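Local coordinates for penicillin binding protein 2X (Streptococcus thermophilus, PDB 5U47) that probably cross-links peptides of adjacent glycan strands in cell wall peptidoglycan as a penicillin-sensitive transpeptidase of the cell division machinery, at residues A[75-78]-A[79-83]; A[364-368]-A[369-373]; A[399-402]-A[403-407]. The protein carries 1 engineered substitution. All coordinates share one frame; numbering follows the deposited sequence. Where two conformers were deposited one is given.

Contact 1 of 3, residues A[75-78]-A[79-83]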
loop_
_atom_site.group_PDB
_atom_site.type_symbol
_atom_site.label_atom_id
_atom_site.label_comp_id
_atom_site.label_asym_id
_atom_site.label_seq_id
_atom_site.Cartn_x
_atom_site.Cartn_y
_atom_site.Cartn_z
ATOM N N PHE A 75 -14.450 -27.242 46.169
ATOM C CA PHE A 75 -14.901 -25.866 45.842
ATOM C C PHE A 75 -14.120 -24.752 46.575
ATOM O O PHE A 75 -13.665 -23.783 45.951
ATOM C CB PHE A 75 -16.404 -25.734 46.152
ATOM C CG PHE A 75 -17.323 -26.204 45.048
ATOM C CD1 PHE A 75 -16.929 -27.156 44.103
ATOM C CD2 PHE A 75 -18.632 -25.732 45.000
ATOM C CE1 PHE A 75 -17.806 -27.577 43.107
ATOM C CE2 PHE A 75 -19.515 -26.164 44.013
ATOM C CZ PHE A 75 -19.100 -27.087 43.064
ATOM N N ASP A 76 -13.963 -24.915 47.887
ATOM C CA ASP A 76 -13.261 -23.943 48.732
ATOM C C ASP A 76 -11.785 -23.787 48.367
ATOM O O ASP A 76 -11.252 -22.682 48.419
ATOM C CB ASP A 76 -13.365 -24.349 50.212
ATOM C CG ASP A 76 -12.738 -23.322 51.150
ATOM O OD1 ASP A 76 -13.152 -22.140 51.118
ATOM O OD2 ASP A 76 -11.842 -23.703 51.931
ATOM N N LYS A 77 -11.118 -24.893 48.032
ATOM C CA LYS A 77 -9.700 -24.821 47.663
ATOM C C LYS A 77 -9.540 -24.094 46.317
ATOM O O LYS A 77 -8.594 -23.320 46.125
ATOM C CB LYS A 77 -9.058 -26.213 47.639
ATOM C CG LYS A 77 -7.584 -26.234 47.240
ATOM C CD LYS A 77 -6.744 -25.237 48.042
ATOM C CE LYS A 77 -5.282 -25.292 47.634
ATOM N NZ LYS A 77 -4.485 -24.240 48.315
ATOM N N VAL A 78 -10.477 -24.338 45.399
ATOM C CA VAL A 78 -10.493 -23.656 44.108
ATOM C C VAL A 78 -10.637 -22.145 44.339
ATOM O O VAL A 78 -9.967 -21.351 43.671
ATOM C CB VAL A 78 -11.626 -24.178 43.182
ATOM C CG1 VAL A 78 -11.744 -23.327 41.918
ATOM C CG2 VAL A 78 -11.392 -25.636 42.808
ATOM N N ALA A 79 -11.481 -21.752 45.298
ATOM C CA ALA A 79 -11.662 -20.319 45.584
ATOM C C ALA A 79 -10.370 -19.691 46.133
ATOM O O ALA A 79 -10.002 -18.559 45.759
ATOM C CB ALA A 79 -12.818 -20.101 46.542
ATOM N N ASP A 80 -9.681 -20.430 47.012
ATOM C CA ASP A 80 -8.405 -19.965 47.580
ATOM C C ASP A 80 -7.417 -19.727 46.450
ATOM O O ASP A 80 -6.744 -18.693 46.402
ATOM C CB ASP A 80 -7.825 -20.982 48.569
ATOM C CG ASP A 80 -8.678 -21.142 49.831
ATOM O OD1 ASP A 80 -9.528 -20.262 50.115
ATOM O OD2 ASP A 80 -8.483 -22.150 50.543
ATOM N N ILE A 81 -7.366 -20.685 45.528
ATOM C CA ILE A 81 -6.482 -20.590 44.372
ATOM C C ILE A 81 -6.851 -19.403 43.459
ATOM O O ILE A 81 -5.968 -18.634 43.067
ATOM C CB ILE A 81 -6.446 -21.922 43.583
ATOM C CG1 ILE A 81 -5.769 -23.012 44.444
ATOM C CG2 ILE A 81 -5.694 -21.740 42.265
ATOM C CD1 ILE A 81 -5.913 -24.427 43.917
ATOM N N LEU A 82 -8.139 -19.245 43.148
ATOM C CA LEU A 82 -8.576 -18.154 42.276
ATOM C C LEU A 82 -8.359 -16.771 42.904
ATOM O O LEU A 82 -8.063 -15.797 42.189
ATOM C CB LEU A 82 -10.025 -18.345 41.805
ATOM C CG LEU A 82 -10.320 -19.591 40.939
ATOM C CD1 LEU A 82 -11.567 -19.353 40.095
ATOM C CD2 LEU A 82 -9.171 -19.956 40.007
ATOM N N LYS A 83 -8.497 -16.688 44.226
ATOM C CA LYS A 83 -8.273 -15.438 44.944
ATOM C C LYS A 83 -6.797 -15.060 44.864
ATOM O O LYS A 83 -6.453 -13.972 44.402
ATOM C CB LYS A 83 -8.705 -15.568 46.409
ATOM C CG LYS A 83 -8.500 -14.301 47.238
ATOM C CD LYS A 83 -9.319 -13.129 46.712
ATOM C CE LYS A 83 -9.084 -11.864 47.531
ATOM N NZ LYS A 83 -9.872 -10.715 47.011
#
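Val78 and Leu82, one turn apart on helix 72-86, make the tight side of this contact. Their side chains lie alongside each other and point the same way, with Val78 CG1 4.1 Å from Leu82 CG. Val78 CG1 is trans to its own backbone N (chi1 172°), a setting that brings this branch up beside the leucine. Leu82 N also donates to Val78 O at 2.8 Å. Helix 90-97 packs on Phe75, Ala79 and Leu82, while helix 116-128 covers Ile81 and Leu82, so this flank is covered by two neighbouring helices within the dimerisation-domain range.

Lys77 joins the two sides. Its chain bends at chi2 (51°) and lays CE across the tip of Ile81, 3.9 Å from CD1, so that an aliphatic stem covers a buried residue while the ammonium end stays on the exposed side.

The other flank is loose and polar. Asp76 and Asp80 bring like charges together, OD2 to OD2 at 4.0 Å, with their carboxylate planes turned 77° apart. Lys77 NZ stands 5.0 Å from Asp80 OD2, too far for a direct ion pair, and Lys90 offers Asp80 OD1 a long, weak one.

The helix therefore has an apolar face packed on its neighbours and a polar one bearing the carboxylates. The paired carboxylates would be expected to repel each other mildly, an effect that the two lysines nearby and the solvent probably soften.

Contact 2 of 3, residues A[364-368]-A[369-373]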
loop_
_atom_site.group_PDB
_atom_site.type_symbol
_atom_site.label_atom_id
_atom_site.label_comp_id
_atom_site.label_asym_id
_atom_site.label_seq_id
_atom_site.Cartn_x
_atom_site.Cartn_y
_atom_site.Cartn_z
ATOM N N GLN A 364 -0.448 22.401 -25.968
ATOM C CA GLN A 364 -0.939 22.726 -27.314
ATOM C C GLN A 364 0.150 22.549 -28.374
ATOM O O GLN A 364 -0.140 22.165 -29.500
ATOM C CB GLN A 364 -1.494 24.154 -27.363
ATOM C CG GLN A 364 -2.761 24.365 -26.543
ATOM C CD GLN A 364 -3.301 25.783 -26.628
ATOM O OE1 GLN A 364 -2.767 26.634 -27.341
ATOM N NE2 GLN A 364 -4.372 26.041 -25.896
ATOM N N ALA A 365 1.399 22.812 -27.992
ATOM C CA ALA A 365 2.554 22.683 -28.904
ATOM C C ALA A 365 2.844 21.234 -29.259
ATOM O O ALA A 365 3.320 20.950 -30.347
ATOM C CB ALA A 365 3.796 23.314 -28.290
ATOM N N MET A 366 2.600 20.319 -28.329
ATOM C CA MET A 366 2.803 18.909 -28.633
ATOM C C MET A 366 1.504 18.372 -29.236
ATOM O O MET A 366 1.534 17.490 -30.079
ATOM C CB MET A 366 3.296 18.115 -27.406
ATOM C CG MET A 366 2.305 17.853 -26.303
ATOM S SD MET A 366 3.098 16.917 -24.952
ATOM C CE MET A 366 3.978 18.221 -24.092
ATOM N N GLY A 367 0.372 18.945 -28.818
ATOM C CA GLY A 367 -0.948 18.545 -29.325
ATOM C C GLY A 367 -1.652 17.547 -28.424
ATOM O O GLY A 367 -0.999 16.790 -27.677
ATOM N N ASP A 368 -2.984 17.547 -28.498
ATOM C CA ASP A 368 -3.832 16.660 -27.687
ATOM C C ASP A 368 -3.519 15.185 -27.837
ATOM O O ASP A 368 -3.422 14.474 -26.850
ATOM C CB ASP A 368 -5.320 16.864 -28.014
ATOM C CG ASP A 368 -5.900 18.140 -27.402
ATOM O OD1 ASP A 368 -5.148 18.950 -26.809
ATOM O OD2 ASP A 368 -7.132 18.321 -27.511
ATOM N N LYS A 369 -3.384 14.727 -29.073
ATOM C CA LYS A 369 -3.113 13.313 -29.347
ATOM C C LYS A 369 -1.827 12.834 -28.659
ATOM O O LYS A 369 -1.816 11.774 -27.989
ATOM C CB LYS A 369 -3.032 13.095 -30.858
ATOM C CG LYS A 369 -2.555 11.737 -31.317
ATOM C CD LYS A 369 -2.459 11.725 -32.834
ATOM C CE LYS A 369 -1.688 10.525 -33.354
ATOM N NZ LYS A 369 -2.230 9.242 -32.842
ATOM N N VAL A 370 -0.759 13.613 -28.827
ATOM C CA VAL A 370 0.539 13.299 -28.229
ATOM C C VAL A 370 0.457 13.318 -26.693
ATOM O O VAL A 370 0.830 12.343 -26.036
ATOM C CB VAL A 370 1.641 14.259 -28.743
ATOM C CG1 VAL A 370 2.930 14.089 -27.943
ATOM C CG2 VAL A 370 1.912 14.014 -30.234
ATOM N N TRP A 371 -0.042 14.413 -26.124
ATOM C CA TRP A 371 -0.176 14.502 -24.668
ATOM C C TRP A 371 -1.023 13.354 -24.102
ATOM O O TRP A 371 -0.644 12.728 -23.098
ATOM C CB TRP A 371 -0.730 15.868 -24.240
ATOM C CG TRP A 371 -1.007 16.009 -22.745
ATOM C CD1 TRP A 371 -2.169 16.428 -22.164
ATOM C CD2 TRP A 371 -0.115 15.687 -21.660
ATOM N NE1 TRP A 371 -2.055 16.400 -20.783
ATOM C CE2 TRP A 371 -0.804 15.951 -20.454
ATOM C CE3 TRP A 371 1.199 15.200 -21.592
ATOM C CZ2 TRP A 371 -0.222 15.748 -19.199
ATOM C CZ3 TRP A 371 1.770 14.990 -20.352
ATOM C CH2 TRP A 371 1.065 15.268 -19.169
ATOM N N SER A 372 -2.148 13.067 -24.739
ATOM C CA SER A 372 -3.031 12.012 -24.270
ATOM C C SER A 372 -2.317 10.625 -24.285
ATOM O O SER A 372 -2.544 9.770 -23.396
ATOM C CB SER A 372 -4.321 11.999 -25.095
ATOM O OG SER A 372 -5.150 10.906 -24.720
ATOM N N ASN A 373 -1.440 10.438 -25.268
ATOM C CA ASN A 373 -0.658 9.219 -25.374
ATOM C C ASN A 373 0.403 9.161 -24.259
ATOM O O ASN A 373 0.707 8.078 -23.762
ATOM C CB ASN A 373 0.014 9.123 -26.739
ATOM C CG ASN A 373 0.631 7.768 -26.980
ATOM O OD1 ASN A 373 1.847 7.653 -27.132
ATOM N ND2 ASN A 373 -0.201 6.720 -26.965
HETATM O O HOH W 1 -0.728 15.742 -30.875
#
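Met366 ends helix 356-366, and its side chain reaches across the bend to Val370 and Trp371 at the start of helix 368-377. Its CB lies 4.1 Å from Val370 CG1. With CG set between the backbone N and the carbonyl carbon (chi1 72°), the chain turns towards the second helix, and CG faces both Val370 CG1 and Trp371 N, 4.2 Å from each. SD comes next, 4.0 Å from Trp371 CB. It is also 5.4 Å from the centroid of the six-membered ring of Trp371, in an oblique Met-aromatic contact. The bend at chi3 leaves CE farther than SD from Trp371 CB, still on the side of the ring. Ala305 and Asn308 of helix 297-308 close over the methionine.

The bend itself is made at Gly367, whose positive phi (96°) would press a CB against the preceding carbonyl oxygen. The same glycine is the N-cap of the second helix: its O takes Trp371 N at 3.0 Å in a nearly straight bond (174°). The next turn is closed by Ser372 N, which donates to Asp368 O at 2.8 Å.

A water bridges the bend between Met366 O, to which it donates at 3.0 Å, and Val370 N, from which it accepts. Through NE1 of its five-membered ring Trp371 bonds to Ser406 OG, and Ser372 OG bonds to Gln398.

The chemistry is that of two helices meeting at a glycine with positive phi that is also the N-cap of the second: main-chain groups and one water supply the polar contacts of the break, while the thioether packs against Val370 and Trp371 by dispersion.

Contact 3 of 3, residues A[399-402]-A[403-407]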
loop_
_atom_site.group_PDB
_atom_site.type_symbol
_atom_site.label_atom_id
_atom_site.label_comp_id
_atom_site.label_asym_id
_atom_site.label_seq_id
_atom_site.Cartn_x
_atom_site.Cartn_y
_atom_site.Cartn_z
ATOM N N ASN A 399 -12.182 14.353 -23.575
ATOM C CA ASN A 399 -12.739 15.634 -24.011
ATOM C C ASN A 399 -11.581 16.631 -24.172
ATOM O O ASN A 399 -10.720 16.712 -23.295
ATOM C CB ASN A 399 -13.729 16.156 -22.974
ATOM C CG ASN A 399 -14.367 17.454 -23.384
ATOM O OD1 ASN A 399 -13.958 18.531 -22.940
ATOM N ND2 ASN A 399 -15.355 17.373 -24.249
ATOM N N SER A 400 -11.578 17.397 -25.267
ATOM C CA SER A 400 -10.470 18.323 -25.583
ATOM C C SER A 400 -10.155 19.306 -24.454
ATOM O O SER A 400 -8.994 19.581 -24.184
ATOM C CB SER A 400 -10.725 19.083 -26.891
ATOM O OG SER A 400 -11.805 19.999 -26.749
ATOM N N VAL A 401 -11.192 19.813 -23.802
ATOM C CA VAL A 401 -11.014 20.739 -22.684
ATOM C C VAL A 401 -10.297 20.058 -21.508
ATOM O O VAL A 401 -9.358 20.636 -20.953
ATOM C CB VAL A 401 -12.359 21.343 -22.217
ATOM C CG1 VAL A 401 -12.127 22.307 -21.052
ATOM C CG2 VAL A 401 -13.050 22.043 -23.375
ATOM N N ASN A 402 -10.723 18.845 -21.132
ATOM C CA ASN A 402 -10.063 18.102 -20.054
ATOM C C ASN A 402 -8.608 17.771 -20.401
ATOM O O ASN A 402 -7.759 17.814 -19.532
ATOM C CB ASN A 402 -10.750 16.775 -19.730
ATOM C CG ASN A 402 -12.127 16.949 -19.148
ATOM O OD1 ASN A 402 -13.037 17.337 -19.832
ATOM N ND2 ASN A 402 -12.290 16.573 -17.882
ATOM N N ILE A 403 -8.333 17.411 -21.658
ATOM C CA ILE A 403 -6.961 17.078 -22.073
ATOM C C ILE A 403 -6.031 18.286 -21.855
ATOM O O ILE A 403 -4.913 18.121 -21.362
ATOM C CB ILE A 403 -6.891 16.570 -23.522
ATOM C CG1 ILE A 403 -7.617 15.226 -23.646
ATOM C CG2 ILE A 403 -5.438 16.368 -23.952
ATOM C CD1 ILE A 403 -7.741 14.735 -25.078
ATOM N N ALA A 404 -6.501 19.491 -22.179
ATOM C CA ALA A 404 -5.703 20.704 -21.941
ATOM C C ALA A 404 -5.524 20.948 -20.435
ATOM O O ALA A 404 -4.430 21.232 -19.965
ATOM C CB ALA A 404 -6.350 21.917 -22.589
ATOM N N GLN A 405 -6.613 20.853 -19.690
ATOM C CA GLN A 405 -6.574 21.071 -18.242
ATOM C C GLN A 405 -5.679 20.068 -17.538
ATOM O O GLN A 405 -5.051 20.403 -16.544
ATOM C CB GLN A 405 -7.979 20.983 -17.649
ATOM C CG GLN A 405 -8.893 22.152 -18.012
ATOM C CD GLN A 405 -10.339 21.912 -17.611
ATOM O OE1 GLN A 405 -10.823 20.764 -17.603
ATOM N NE2 GLN A 405 -11.044 22.982 -17.307
ATOM N N SER A 406 -5.645 18.833 -18.045
ATOM C CA SER A 406 -4.825 17.780 -17.450
ATOM C C SER A 406 -3.341 18.152 -17.417
ATOM O O SER A 406 -2.593 17.591 -16.601
ATOM C CB SER A 406 -5.014 16.428 -18.175
ATOM O OG SER A 406 -4.464 16.462 -19.482
ATOM N N SER A 407 -2.936 19.107 -18.271
ATOM C CA SER A 407 -1.544 19.574 -18.320
ATOM C C SER A 407 -1.121 20.224 -16.994
ATOM O O SER A 407 0.071 20.289 -16.698
ATOM C CB SER A 407 -1.310 20.541 -19.487
ATOM O OG SER A 407 -1.918 21.800 -19.246
#
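Ile403 N bonds to Asn399 O at 3.0 Å, the first i to i+4 bond of helix 400-405, a short helix of the transpeptidase domain with Asn399 as its N-cap. The cap is weak: Asn399 OD1 accepts from Val401 N at 3.2 Å and a bent 133°. Further along, the main chain satisfies itself in order: Ala404 N gives to Ser400 O, Gln405 N to Val401 O at 3.0 Å, and Ser406 N to Asn402 O at 2.8 Å.

On one flank Gln405 lies alongside Val401, pointing the same way, with its amide CD 3.9 Å from Val401 CG1. Its chi1 of -71° keeps CG beside its own backbone N and close to Val401 O. Val328 of strand 328-330 touches both side chains. Asn402 sends its amide elsewhere, ND2 donating to Gly411 O, which ties the helix to the chain beyond it. Ile403 packs instead against Glu363, Asp368 and Trp371 of the two neighbouring helices.

The hydroxyls of Ser406 and Ser407 turn back on carbonyls three residues earlier. Ser406 OG donates to Ile403 O at 2.5 Å, a short bond, from well off the line of the carbonyl, and has Trp371 NE1 as its other partner. Ala404 O takes two donors from one residue: Ser407 N at 3.1 Å and Ser407 OG at 2.7 Å, the hydroxyl lying almost in line with C=O at 173°.

Contacts 2 and 3 belong together, their centres about 10 Å apart in the transpeptidase domain. Trp371 NE1 of contact 2 meets Ser406 OG of contact 3 at 2.7 Å, and Trp371 CD1 rests 3.3 Å from Ile403 O. Nearer the helix starts, Asp368 OD2 lies 3.7 Å from Ser400 CB. The Trp371 side chain comes near, without touching, the SxxK-type residues that probably form the penicillin-binding active site, as in related transpeptidases. Contact 1 is remote: it lies in the dimerisation-domain range across the chain's centre, its nearest atoms about 69 Å from contact 2 and 68 Å from contact 3.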